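Local structure of kinesin-like protein Nod (Drosophila melanogaster, 3DC4) at residues A68-A71 with T72-Q75; A81-L84 with P85-D88; G118-P122 with E123-I127; A193-H196 with H197-E200; D289-L292 with T293-Q297. The protein binds and hydrolyses ATP through its kinesin motor domain, tracks microtubule plus ends and is required for segregating non-exchange chromosomes in meiosis. All blocks are in the same frame, centred on the assembly; numbering follows the deposited sequence.

Contact 1. Residues A68-A71 with T72-Q75; sequences AFPA and TISQ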
loop_
_atom_site.group_PDB
_atom_site.type_symbol
_atom_site.label_atom_id
_atom_site.label_comp_id
_atom_site.label_asym_id
_atom_site.label_seq_id
_atom_site.Cartn_x
_atom_site.Cartn_y
_atom_site.Cartn_z
ATOM N N ALA A 68 -12.433 6.705 -7.701
ATOM C CA ALA A 68 -13.419 6.803 -6.629
ATOM C C ALA A 68 -14.285 5.551 -6.774
ATOM O O ALA A 68 -15.122 5.462 -7.679
ATOM C CB ALA A 68 -14.264 8.074 -6.771
ATOM N N PHE A 69 -14.063 4.585 -5.883
ATOM C CA PHE A 69 -14.767 3.307 -5.908
ATOM C C PHE A 69 -15.906 3.193 -4.901
ATOM O O PHE A 69 -15.682 3.267 -3.691
ATOM C CB PHE A 69 -13.787 2.157 -5.632
ATOM C CG PHE A 69 -12.597 2.118 -6.555
ATOM C CD1 PHE A 69 -12.761 1.885 -7.919
ATOM C CD2 PHE A 69 -11.307 2.279 -6.052
ATOM C CE1 PHE A 69 -11.658 1.809 -8.767
ATOM C CE2 PHE A 69 -10.194 2.204 -6.896
ATOM C CZ PHE A 69 -10.370 1.970 -8.253
ATOM N N PRO A 70 -17.146 3.010 -5.387
ATOM C CA PRO A 70 -18.283 2.879 -4.470
ATOM C C PRO A 70 -18.248 1.507 -3.795
ATOM O O PRO A 70 -17.500 0.620 -4.217
ATOM C CB PRO A 70 -19.490 3.055 -5.390
ATOM C CG PRO A 70 -19.003 2.498 -6.686
ATOM C CD PRO A 70 -17.604 3.070 -6.787
ATOM N N ALA A 71 -19.060 1.332 -2.757
ATOM C CA ALA A 71 -19.097 0.073 -2.023
ATOM C C ALA A 71 -19.418 -1.137 -2.900
ATOM O O ALA A 71 -19.186 -2.267 -2.495
ATOM C CB ALA A 71 -20.101 0.169 -0.891
ATOM N N THR A 72 -19.929 -0.909 -4.105
ATOM C CA THR A 72 -20.277 -2.014 -4.998
ATOM C C THR A 72 -19.124 -2.555 -5.843
ATOM O O THR A 72 -19.270 -3.582 -6.496
ATOM C CB THR A 72 -21.421 -1.613 -5.956
ATOM O OG1 THR A 72 -21.084 -0.386 -6.614
ATOM C CG2 THR A 72 -22.726 -1.435 -5.181
ATOM N N ILE A 73 -17.986 -1.871 -5.839
ATOM C CA ILE A 73 -16.842 -2.313 -6.630
ATOM C C ILE A 73 -16.236 -3.594 -6.057
ATOM O O ILE A 73 -15.966 -3.682 -4.862
ATOM C CB ILE A 73 -15.751 -1.223 -6.683
ATOM C CG1 ILE A 73 -16.312 0.044 -7.331
ATOM C CG2 ILE A 73 -14.545 -1.722 -7.481
ATOM C CD1 ILE A 73 -16.666 -0.118 -8.808
ATOM N N SER A 74 -16.030 -4.591 -6.914
ATOM C CA SER A 74 -15.453 -5.852 -6.467
ATOM C C SER A 74 -13.939 -5.753 -6.328
ATOM O O SER A 74 -13.324 -4.797 -6.800
ATOM C CB SER A 74 -15.782 -6.969 -7.453
ATOM O OG SER A 74 -15.055 -6.802 -8.660
ATOM N N GLN A 75 -13.347 -6.755 -5.688
ATOM C CA GLN A 75 -11.903 -6.822 -5.495
ATOM C C GLN A 75 -11.218 -6.881 -6.855
ATOM O O GLN A 75 -10.231 -6.188 -7.093
ATOM C CB GLN A 75 -11.534 -8.078 -4.694
ATOM C CG GLN A 75 -11.967 -8.092 -3.229
ATOM C CD GLN A 75 -11.111 -7.182 -2.358
ATOM O OE1 GLN A 75 -10.921 -6.011 -2.667
ATOM N NE2 GLN A 75 -10.605 -7.718 -1.259
HETATM O O HOH W 1 -15.943 -1.564 -2.777
HETATM O O HOH W 2 -17.133 -4.472 -2.651
#
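A type I beta turn runs from Pro70 to Ile73, closed by a nearly straight hydrogen bond from Ile73 N to Pro70 O of 3.0 Å (172° at the hydrogen). The amide reaches the carbonyl oxygen from well above the carbonyl plane. Two waters sit by the carbonyl oxygens of the turn: one lies 3.0 Å from both Pro70 O and Ile73 O, the second within bonding distance of Ala71 O and Ile73 O. Each has more acceptors in reach than protons, so which bonds hold at once is open. Arg29 also donates to Ile73 O. The turn follows strand 67-69, which pairs in parallel with strand 23-30 in the main sheet of the kinesin motor domain, and delivers the chain to helix 75-82, whose N-cap is Ser74 with OG on Glu77 N. The side chain of Ala71 is about 6 Å from the bound ADP, and Ala71 N is held by Glu30. Among the side chains, Ile73 does most of the touching. Its CG1 is anti to the carbonyl carbon (chi1 -61°), which lays it against the proline ring: CG1 lies 3.3 Å from Pro70 CD, tighter than ordinary carbon packing. The same CG1 meets Phe69 CB at 3.7 Å, the two side chains crossing at about a right angle, while Ile73 CG2 approaches Phe69 CD1. Thr72 OG1 comes within 3.6 Å of Pro70 CG.

Contact 2. Residues A81-L84 with P85-D88; sequences ALIL and PLVD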
loop_
_atom_site.group_PDB
_atom_site.type_symbol
_atom_site.label_atom_id
_atom_site.label_comp_id
_atom_site.label_asym_id
_atom_site.label_seq_id
_atom_site.Cartn_x
_atom_site.Cartn_y
_atom_site.Cartn_z
ATOM N N ALA A 81 -8.037 -2.054 -11.925
ATOM C CA ALA A 81 -7.918 -0.626 -12.188
ATOM C C ALA A 81 -6.758 0.050 -11.485
ATOM O O ALA A 81 -6.081 0.895 -12.061
ATOM C CB ALA A 81 -9.211 0.089 -11.804
ATOM N N LEU A 82 -6.519 -0.337 -10.241
ATOM C CA LEU A 82 -5.500 0.316 -9.448
ATOM C C LEU A 82 -4.130 -0.319 -9.326
ATOM O O LEU A 82 -3.119 0.389 -9.289
ATOM C CB LEU A 82 -6.061 0.540 -8.047
ATOM C CG LEU A 82 -5.241 1.430 -7.121
ATOM C CD1 LEU A 82 -5.276 2.863 -7.652
ATOM C CD2 LEU A 82 -5.818 1.356 -5.721
ATOM N N ILE A 83 -4.075 -1.642 -9.277
ATOM C CA ILE A 83 -2.799 -2.304 -9.075
ATOM C C ILE A 83 -2.195 -3.021 -10.272
ATOM O O ILE A 83 -0.991 -2.944 -10.489
ATOM C CB ILE A 83 -2.920 -3.285 -7.889
ATOM C CG1 ILE A 83 -3.477 -2.540 -6.671
ATOM C CG2 ILE A 83 -1.568 -3.898 -7.559
ATOM C CD1 ILE A 83 -2.527 -1.491 -6.069
ATOM N N LEU A 84 -3.023 -3.704 -11.051
ATOM C CA LEU A 84 -2.526 -4.431 -12.212
ATOM C C LEU A 84 -1.523 -3.618 -13.038
ATOM O O LEU A 84 -0.469 -4.134 -13.420
ATOM C CB LEU A 84 -3.691 -4.885 -13.101
ATOM C CG LEU A 84 -3.262 -5.673 -14.342
ATOM C CD1 LEU A 84 -2.545 -6.952 -13.924
ATOM C CD2 LEU A 84 -4.480 -5.994 -15.194
ATOM N N PRO A 85 -1.825 -2.337 -13.316
ATOM C CA PRO A 85 -0.897 -1.513 -14.101
ATOM C C PRO A 85 0.509 -1.449 -13.501
ATOM O O PRO A 85 1.494 -1.316 -14.224
ATOM C CB PRO A 85 -1.575 -0.144 -14.117
ATOM C CG PRO A 85 -3.034 -0.516 -14.112
ATOM C CD PRO A 85 -3.068 -1.598 -13.044
ATOM N N LEU A 86 0.600 -1.548 -12.179
ATOM C CA LEU A 86 1.892 -1.495 -11.502
ATOM C C LEU A 86 2.711 -2.763 -11.708
ATOM O O LEU A 86 3.936 -2.739 -11.600
ATOM C CB LEU A 86 1.702 -1.268 -10.004
ATOM C CG LEU A 86 1.036 0.040 -9.580
ATOM C CD1 LEU A 86 0.909 0.065 -8.065
ATOM C CD2 LEU A 86 1.855 1.234 -10.076
ATOM N N VAL A 87 2.042 -3.870 -12.008
ATOM C CA VAL A 87 2.752 -5.126 -12.193
ATOM C C VAL A 87 3.810 -5.022 -13.283
ATOM O O VAL A 87 4.938 -5.472 -13.097
ATOM C CB VAL A 87 1.779 -6.278 -12.499
ATOM C CG1 VAL A 87 2.554 -7.565 -12.771
ATOM C CG2 VAL A 87 0.853 -6.486 -11.313
ATOM N N ASP A 88 3.462 -4.432 -14.420
ATOM C CA ASP A 88 4.451 -4.291 -15.481
ATOM C C ASP A 88 5.619 -3.422 -15.032
ATOM O O ASP A 88 6.773 -3.717 -15.342
ATOM C CB ASP A 88 3.833 -3.695 -16.746
ATOM C CG ASP A 88 3.185 -4.745 -17.618
ATOM O OD1 ASP A 88 3.637 -5.913 -17.569
ATOM O OD2 ASP A 88 2.237 -4.403 -18.355
#
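Leu84 CB lies 3.3 Å from Pro85 CD, close because a peptide bond joins the two residues and the proline ring holds CD on its N. Two backbone bonds follow: Leu86 N donates to Ile83 O at 2.7 Å, and Val87 N to Leu84 O at 2.9 Å. Both are bent, 138° and 143° at the hydrogen, and both amides stand well above the carbonyl planes. Both are i to i+3 bonds, as in a 3-10 turn. The side chains repeat that spacing: Ile83 CD1 is 4.3 Å from Leu86 CD1, and Leu84 CD1 is equally far from Val87 CG2. Val87 CG2, anti to its own carbonyl carbon, also lies 3.4 Å from Leu84 O. Further out, the joint between helices 75-82 and 84-92 of the motor domain is packed from several directions. Leu82 and Leu86 rest on Thr307 of strand 305-312 in the main sheet, Ile83 meets Ile127 of helix 127-141, and Leu84 and Val87 touch Tyr79 and Arg138. The same Arg138 forms a salt bridge with Asp88 OD1, tying helix 84-92 to helix 127-141. Pro85 N carries no hydrogen, so the i to i+4 N-H...O hydrogen bond to Ala81 O cannot form; the ring carbon Pro85 CG stands 3.9 Å from Ala81 O instead, consistent with the break between the two helices.

Contact 3. Residues G118-P122 with E123-I127; sequences GEILP and EHLGI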
loop_
_atom_site.group_PDB
_atom_site.type_symbol
_atom_site.label_atom_id
_atom_site.label_comp_id
_atom_site.label_asym_id
_atom_site.label_seq_id
_atom_site.Cartn_x
_atom_site.Cartn_y
_atom_site.Cartn_z
ATOM N N GLY A 118 -5.802 -18.928 1.809
ATOM C CA GLY A 118 -6.480 -20.191 2.043
ATOM C C GLY A 118 -7.828 -20.041 2.721
ATOM O O GLY A 118 -8.797 -20.691 2.337
ATOM N N GLU A 119 -7.895 -19.181 3.729
ATOM C CA GLU A 119 -9.135 -18.955 4.463
ATOM C C GLU A 119 -9.913 -17.748 3.941
ATOM O O GLU A 119 -10.446 -16.961 4.723
ATOM C CB GLU A 119 -8.828 -18.769 5.952
ATOM C CG GLU A 119 -7.715 -17.773 6.234
ATOM C CD GLU A 119 -7.429 -17.615 7.716
ATOM O OE1 GLU A 119 -8.289 -17.060 8.435
ATOM O OE2 GLU A 119 -6.344 -18.050 8.163
ATOM N N ILE A 120 -9.982 -17.611 2.619
ATOM C CA ILE A 120 -10.689 -16.495 1.993
ATOM C C ILE A 120 -11.390 -16.942 0.714
ATOM O O ILE A 120 -10.790 -17.609 -0.122
ATOM C CB ILE A 120 -9.711 -15.341 1.621
ATOM C CG1 ILE A 120 -9.080 -14.753 2.882
ATOM C CG2 ILE A 120 -10.444 -14.259 0.847
ATOM C CD1 ILE A 120 -10.082 -14.131 3.831
ATOM N N LEU A 121 -12.657 -16.573 0.556
ATOM C CA LEU A 121 -13.383 -16.941 -0.654
ATOM C C LEU A 121 -12.773 -16.227 -1.856
ATOM O O LEU A 121 -12.345 -15.079 -1.754
ATOM C CB LEU A 121 -14.864 -16.582 -0.525
ATOM C CG LEU A 121 -15.783 -17.706 -0.030
ATOM C CD1 LEU A 121 -15.135 -18.474 1.105
ATOM C CD2 LEU A 121 -17.108 -17.107 0.402
ATOM N N PRO A 122 -12.726 -16.905 -3.012
ATOM C CA PRO A 122 -12.176 -16.396 -4.272
ATOM C C PRO A 122 -12.467 -14.935 -4.617
ATOM O O PRO A 122 -11.543 -14.162 -4.866
ATOM C CB PRO A 122 -12.756 -17.359 -5.301
ATOM C CG PRO A 122 -12.719 -18.654 -4.558
ATOM C CD PRO A 122 -13.269 -18.265 -3.201
ATOM N N GLU A 123 -13.741 -14.555 -4.629
ATOM C CA GLU A 123 -14.119 -13.188 -4.978
ATOM C C GLU A 123 -13.695 -12.146 -3.941
ATOM O O GLU A 123 -13.715 -10.949 -4.219
ATOM C CB GLU A 123 -15.634 -13.080 -5.187
ATOM C CG GLU A 123 -16.449 -13.224 -3.911
ATOM C CD GLU A 123 -17.916 -12.864 -4.103
ATOM O OE1 GLU A 123 -18.772 -13.523 -3.480
ATOM O OE2 GLU A 123 -18.211 -11.918 -4.864
ATOM N N HIS A 124 -13.319 -12.603 -2.753
ATOM C CA HIS A 124 -12.915 -11.706 -1.676
ATOM C C HIS A 124 -11.402 -11.559 -1.547
ATOM O O HIS A 124 -10.918 -10.791 -0.719
ATOM C CB HIS A 124 -13.514 -12.192 -0.357
ATOM C CG HIS A 124 -15.010 -12.142 -0.325
ATOM N ND1 HIS A 124 -15.714 -10.957 -0.351
ATOM C CD2 HIS A 124 -15.937 -13.129 -0.283
ATOM C CE1 HIS A 124 -17.010 -11.217 -0.325
ATOM N NE2 HIS A 124 -17.172 -12.526 -0.283
ATOM N N LEU A 125 -10.660 -12.303 -2.361
ATOM C CA LEU A 125 -9.203 -12.230 -2.344
ATOM C C LEU A 125 -8.777 -10.798 -2.640
ATOM O O LEU A 125 -9.312 -10.160 -3.552
ATOM C CB LEU A 125 -8.616 -13.178 -3.389
ATOM C CG LEU A 125 -8.763 -14.665 -3.053
ATOM C CD1 LEU A 125 -8.365 -15.501 -4.260
ATOM C CD2 LEU A 125 -7.890 -15.001 -1.845
ATOM N N GLY A 126 -7.800 -10.319 -1.876
ATOM C CA GLY A 126 -7.318 -8.959 -2.024
ATOM C C GLY A 126 -6.165 -8.705 -2.979
ATOM O O GLY A 126 -5.795 -9.555 -3.799
ATOM N N ILE A 127 -5.581 -7.517 -2.858
ATOM C CA ILE A 127 -4.489 -7.105 -3.727
ATOM C C ILE A 127 -3.252 -7.985 -3.701
ATOM O O ILE A 127 -2.740 -8.320 -4.759
ATOM C CB ILE A 127 -4.082 -5.651 -3.429
ATOM C CG1 ILE A 127 -5.197 -4.723 -3.912
ATOM C CG2 ILE A 127 -2.761 -5.319 -4.108
ATOM C CD1 ILE A 127 -5.015 -3.259 -3.534
#
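Leu121 O receives the amide of His124, 2.8 Å from His124 N, and Pro122 O receives that of Leu125, 3.2 Å from Leu125 N. These successive i to i+3 bonds define a short 3-10 turn in the loop between helices 108-112 and 127-141, beside the nucleotide pocket of the kinesin motor domain. The second is the straighter at the hydrogen (161° against 145°), yet its donor lies further above the carbonyl plane. Pro122 has no amide hydrogen to give, as suits the opening of such a turn. Other polar atoms have partners beyond the turn. His124 ND1 is hydrogen-bonded to the hydroxyl of Tyr110, a residue of the ADP pocket, and His124 O accepts from Gln75 NE2 at the start of helix 75-82. Leu125 O accepts from Arg130 NE, just before Gly126 takes the N-cap position of helix 127-141. The imidazole, about 5 Å from ADP, is also bounded by carbon: Leu121 CB meets its edge in plane, and Glu123 CG lies 3.6 Å above one face, offset toward the rim. Glu123 CG gets there by standing between its backbone N and carbonyl carbon (chi1 70°). Ile120 CG2 reaches across to the backbone of His124 and to Leu125 N. The same methyl ends against Leu125 CD2, 3.8 Å away.

Contact 4. Residues A193-H196 with H197-E200; sequences ADLH and HILE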
loop_
_atom_site.group_PDB
_atom_site.type_symbol
_atom_site.label_atom_id
_atom_site.label_comp_id
_atom_site.label_asym_id
_atom_site.label_seq_id
_atom_site.Cartn_x
_atom_site.Cartn_y
_atom_site.Cartn_z
ATOM N N ALA A 193 0.455 -20.839 -2.165
ATOM C CA ALA A 193 0.620 -21.556 -0.909
ATOM C C ALA A 193 1.719 -20.905 -0.075
ATOM O O ALA A 193 1.575 -20.741 1.135
ATOM C CB ALA A 193 0.966 -23.017 -1.182
ATOM N N ASP A 194 2.817 -20.531 -0.725
ATOM C CA ASP A 194 3.925 -19.902 -0.019
ATOM C C ASP A 194 3.500 -18.560 0.566
ATOM O O ASP A 194 3.893 -18.205 1.677
ATOM C CB ASP A 194 5.118 -19.714 -0.960
ATOM C CG ASP A 194 5.726 -21.034 -1.397
ATOM O OD1 ASP A 194 5.876 -21.922 -0.534
ATOM O OD2 ASP A 194 6.062 -21.182 -2.587
ATOM N N LEU A 195 2.689 -17.820 -0.181
ATOM C CA LEU A 195 2.206 -16.528 0.293
ATOM C C LEU A 195 1.374 -16.782 1.538
ATOM O O LEU A 195 1.477 -16.068 2.527
ATOM C CB LEU A 195 1.344 -15.854 -0.776
ATOM C CG LEU A 195 0.610 -14.569 -0.366
ATOM C CD1 LEU A 195 1.620 -13.501 0.070
ATOM C CD2 LEU A 195 -0.203 -14.070 -1.560
ATOM N N HIS A 196 0.550 -17.818 1.482
ATOM C CA HIS A 196 -0.287 -18.161 2.617
ATOM C C HIS A 196 0.583 -18.437 3.845
ATOM O O HIS A 196 0.256 -18.012 4.952
ATOM C CB HIS A 196 -1.147 -19.378 2.280
ATOM C CG HIS A 196 -2.096 -19.761 3.368
ATOM N ND1 HIS A 196 -1.674 -20.288 4.571
ATOM C CD2 HIS A 196 -3.445 -19.673 3.451
ATOM C CE1 HIS A 196 -2.721 -20.508 5.345
ATOM N NE2 HIS A 196 -3.808 -20.143 4.690
ATOM N N HIS A 197 1.700 -19.132 3.644
ATOM C CA HIS A 197 2.603 -19.443 4.748
ATOM C C HIS A 197 3.176 -18.187 5.400
ATOM O O HIS A 197 3.103 -18.034 6.621
ATOM C CB HIS A 197 3.750 -20.333 4.260
ATOM C CG HIS A 197 4.827 -20.551 5.280
ATOM N ND1 HIS A 197 4.600 -21.203 6.471
ATOM C CD2 HIS A 197 6.136 -20.201 5.285
ATOM C CE1 HIS A 197 5.724 -21.247 7.169
ATOM N NE2 HIS A 197 6.669 -20.646 6.471
ATOM N N ILE A 198 3.744 -17.289 4.593
ATOM C CA ILE A 198 4.336 -16.073 5.143
ATOM C C ILE A 198 3.305 -15.189 5.835
ATOM O O ILE A 198 3.608 -14.552 6.846
ATOM C CB ILE A 198 5.099 -15.237 4.059
ATOM C CG1 ILE A 198 4.123 -14.501 3.139
ATOM C CG2 ILE A 198 6.013 -16.142 3.254
ATOM C CD1 ILE A 198 3.929 -13.030 3.509
ATOM N N LEU A 199 2.086 -15.148 5.304
ATOM C CA LEU A 199 1.043 -14.330 5.916
ATOM C C LEU A 199 0.593 -14.928 7.241
ATOM O O LEU A 199 0.354 -14.207 8.210
ATOM C CB LEU A 199 -0.159 -14.190 4.979
ATOM C CG LEU A 199 0.059 -13.306 3.754
ATOM C CD1 LEU A 199 -1.211 -13.263 2.920
ATOM C CD2 LEU A 199 0.444 -11.899 4.218
ATOM N N GLU A 200 0.485 -16.252 7.276
ATOM C CA GLU A 200 0.072 -16.948 8.485
ATOM C C GLU A 200 1.172 -16.824 9.539
ATOM O O GLU A 200 0.904 -16.532 10.707
ATOM C CB GLU A 200 -0.194 -18.425 8.176
ATOM C CG GLU A 200 -0.682 -19.243 9.359
ATOM C CD GLU A 200 -0.890 -20.706 9.002
ATOM O OE1 GLU A 200 -1.777 -20.996 8.167
ATOM O OE2 GLU A 200 -0.164 -21.569 9.550
#
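His196 O accepts the amide of Glu200, 2.9 Å from Glu200 N, and the side chains of this pair meet as well. With CG anti to the backbone N in both (chi1 -177° for His196), they cross over the surface of the helix, and Glu200 OE1 comes to the imidazole edge, in the ring plane, 3.0 Å from His196 CE1. The contact is with a ring carbon, and the carboxylate stands almost upright to the ring (82°). The other carboxylate oxygen, Glu200 OE2, makes a salt bridge with Arg204 one turn on. All of this lies on helix 192-204 of the motor domain, whose regular i to i+4 ladder continues in Leu199 N to Leu195 O at 3.0 Å and Ile198 N to Asp194 O at 3.1 Å. Asp194 OD2 accepts a hydrogen bond from His190 N, just before the helix, and a weak one from Ser191 N. The apolar side faces inward: Leu195 CG packs on Leu199 CD1 at 4.0 Å, and these two leucines touch Leu132 and Leu128 of helix 127-141. Ile198 CG1 stands between its backbone N and carbonyl carbon, directed at Leu195 O only 3.1 Å away, while its side chain meets Val224 of strand 220-229.

Contact 5. Residues D289-L292 with T293-Q297; sequences DSVL and TTVLQ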
loop_
_atom_site.group_PDB
_atom_site.type_symbol
_atom_site.label_atom_id
_atom_site.label_comp_id
_atom_site.label_asym_id
_atom_site.label_seq_id
_atom_site.Cartn_x
_atom_site.Cartn_y
_atom_site.Cartn_z
ATOM N N ASP A 289 11.920 11.113 9.102
ATOM C CA ASP A 289 10.824 11.769 9.806
ATOM C C ASP A 289 9.901 10.725 10.432
ATOM O O ASP A 289 9.168 11.022 11.374
ATOM C CB ASP A 289 10.036 12.669 8.848
ATOM C CG ASP A 289 10.438 14.129 8.961
ATOM O OD1 ASP A 289 11.561 14.396 9.432
ATOM O OD2 ASP A 289 9.636 15.007 8.576
ATOM N N SER A 290 9.941 9.502 9.910
ATOM C CA SER A 290 9.115 8.416 10.438
ATOM C C SER A 290 9.680 7.069 10.028
ATOM O O SER A 290 10.427 6.969 9.059
ATOM C CB SER A 290 7.679 8.511 9.918
ATOM O OG SER A 290 7.612 8.115 8.559
ATOM N N VAL A 291 9.311 6.033 10.769
ATOM C CA VAL A 291 9.769 4.687 10.471
ATOM C C VAL A 291 9.234 4.236 9.116
ATOM O O VAL A 291 9.924 3.544 8.373
ATOM C CB VAL A 291 9.297 3.693 11.539
ATOM C CG1 VAL A 291 9.749 2.292 11.173
ATOM C CG2 VAL A 291 9.852 4.095 12.900
ATOM N N LEU A 292 8.004 4.630 8.801
ATOM C CA LEU A 292 7.386 4.255 7.533
ATOM C C LEU A 292 8.204 4.728 6.332
ATOM O O LEU A 292 8.485 3.950 5.420
ATOM C CB LEU A 292 5.971 4.834 7.445
ATOM C CG LEU A 292 5.114 4.401 6.243
ATOM C CD1 LEU A 292 5.002 2.888 6.201
ATOM C CD2 LEU A 292 3.742 5.039 6.355
ATOM N N THR A 293 8.590 6.000 6.332
ATOM C CA THR A 293 9.359 6.546 5.221
ATOM C C THR A 293 10.809 6.066 5.231
ATOM O O THR A 293 11.511 6.169 4.226
ATOM C CB THR A 293 9.310 8.097 5.210
ATOM O OG1 THR A 293 9.585 8.606 6.521
ATOM C CG2 THR A 293 7.937 8.575 4.753
ATOM N N THR A 294 11.254 5.544 6.369
ATOM C CA THR A 294 12.609 5.027 6.484
ATOM C C THR A 294 12.636 3.625 5.872
ATOM O O THR A 294 13.487 3.317 5.038
ATOM C CB THR A 294 13.054 4.966 7.963
ATOM O OG1 THR A 294 13.143 6.299 8.484
ATOM C CG2 THR A 294 14.415 4.297 8.091
ATOM N N VAL A 295 11.686 2.785 6.273
ATOM C CA VAL A 295 11.599 1.426 5.746
ATOM C C VAL A 295 11.352 1.438 4.238
ATOM O O VAL A 295 11.892 0.609 3.507
ATOM C CB VAL A 295 10.466 0.641 6.431
ATOM C CG1 VAL A 295 10.306 -0.727 5.772
ATOM C CG2 VAL A 295 10.779 0.481 7.913
ATOM N N LEU A 296 10.547 2.386 3.769
ATOM C CA LEU A 296 10.242 2.464 2.347
ATOM C C LEU A 296 11.163 3.438 1.604
ATOM O O LEU A 296 10.884 3.818 0.474
ATOM C CB LEU A 296 8.775 2.881 2.152
ATOM C CG LEU A 296 7.713 1.975 2.797
ATOM C CD1 LEU A 296 6.333 2.580 2.604
ATOM C CD2 LEU A 296 7.778 0.576 2.180
ATOM N N GLN A 297 12.267 3.827 2.232
ATOM C CA GLN A 297 13.203 4.767 1.621
ATOM C C GLN A 297 13.664 4.359 0.227
ATOM O O GLN A 297 13.708 5.188 -0.682
ATOM C CB GLN A 297 14.426 4.945 2.514
ATOM C CG GLN A 297 15.303 6.103 2.098
ATOM C CD GLN A 297 16.505 6.247 2.992
ATOM O OE1 GLN A 297 16.405 6.072 4.204
ATOM N NE2 GLN A 297 17.652 6.571 2.402
#
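Ser290 and Thr293 both place their hydroxyls between the backbone N and the carbonyl carbon (chi1 74° and 48°), which brings Ser290 OG within 2.9 Å of Thr293 OG1. The serine is the donor; the threonine hydroxyl is hydrogen-bonded in turn to Tyr287 O. Thr294 turns the other way, OG1 anti to its carbonyl carbon (chi1 -66°), which puts OG1 2.9 Å from Ser290 O. Its one proton can also reach Tyr287 O, and which carbonyl takes it is not settled. Ser290 is the N-cap of the short helix 291-295 of the motor domain, and the hydroxyls of Ser290, Thr293 and Thr294 gather with Tyr287 O around its first turn. Glu162 OE1, from a loop, takes the amide of Val291. Thr294 N has two weak bonds, to Ser290 O and Val291 O, whereas Val295 N meets Val291 O at 2.8 Å in a nearly straight line. Leu296 N follows on Leu292 O at 3.1 Å, where the helix ends. The apolar side chains repeat the i to i+4 spacing. Val291 CG1 meets Val295 CG2 at 3.9 Å, beside Ile159 and Ile157 of strand 151-160. Leu292 and Leu296 lie side by side pointing the same way, CD1 to CD1 at 3.8 Å; Leu292 touches Ile271 of helix 267-279, and Leu296 rests on Asn238 and Val240 of strand 234-241. Asp289 OD2 adds a salt bridge to Lys273 of helix 267-279.

All five contacts lie in the one kinesin motor domain and follow one another along the chain without overlap. Contacts 1 and 2 bracket helix 75-82, their centres 16 Å apart, and touch through Phe69 and Ala81. Contact 3 links to both, through Gln75 of contact 1 and Ile83 of contact 2. Contacts 3 and 4 are closest, 13 Å between centres, with Gly118 against His196. Contacts 1 and 3 both come close to the bound ADP, and the touches with contacts 2 and 4 continue from there toward helices 84-92 and 192-204. Contact 5 stands apart, its centre 23 to 30 Å from the others, and lies across the chain's centre from contacts 1, 2 and 3.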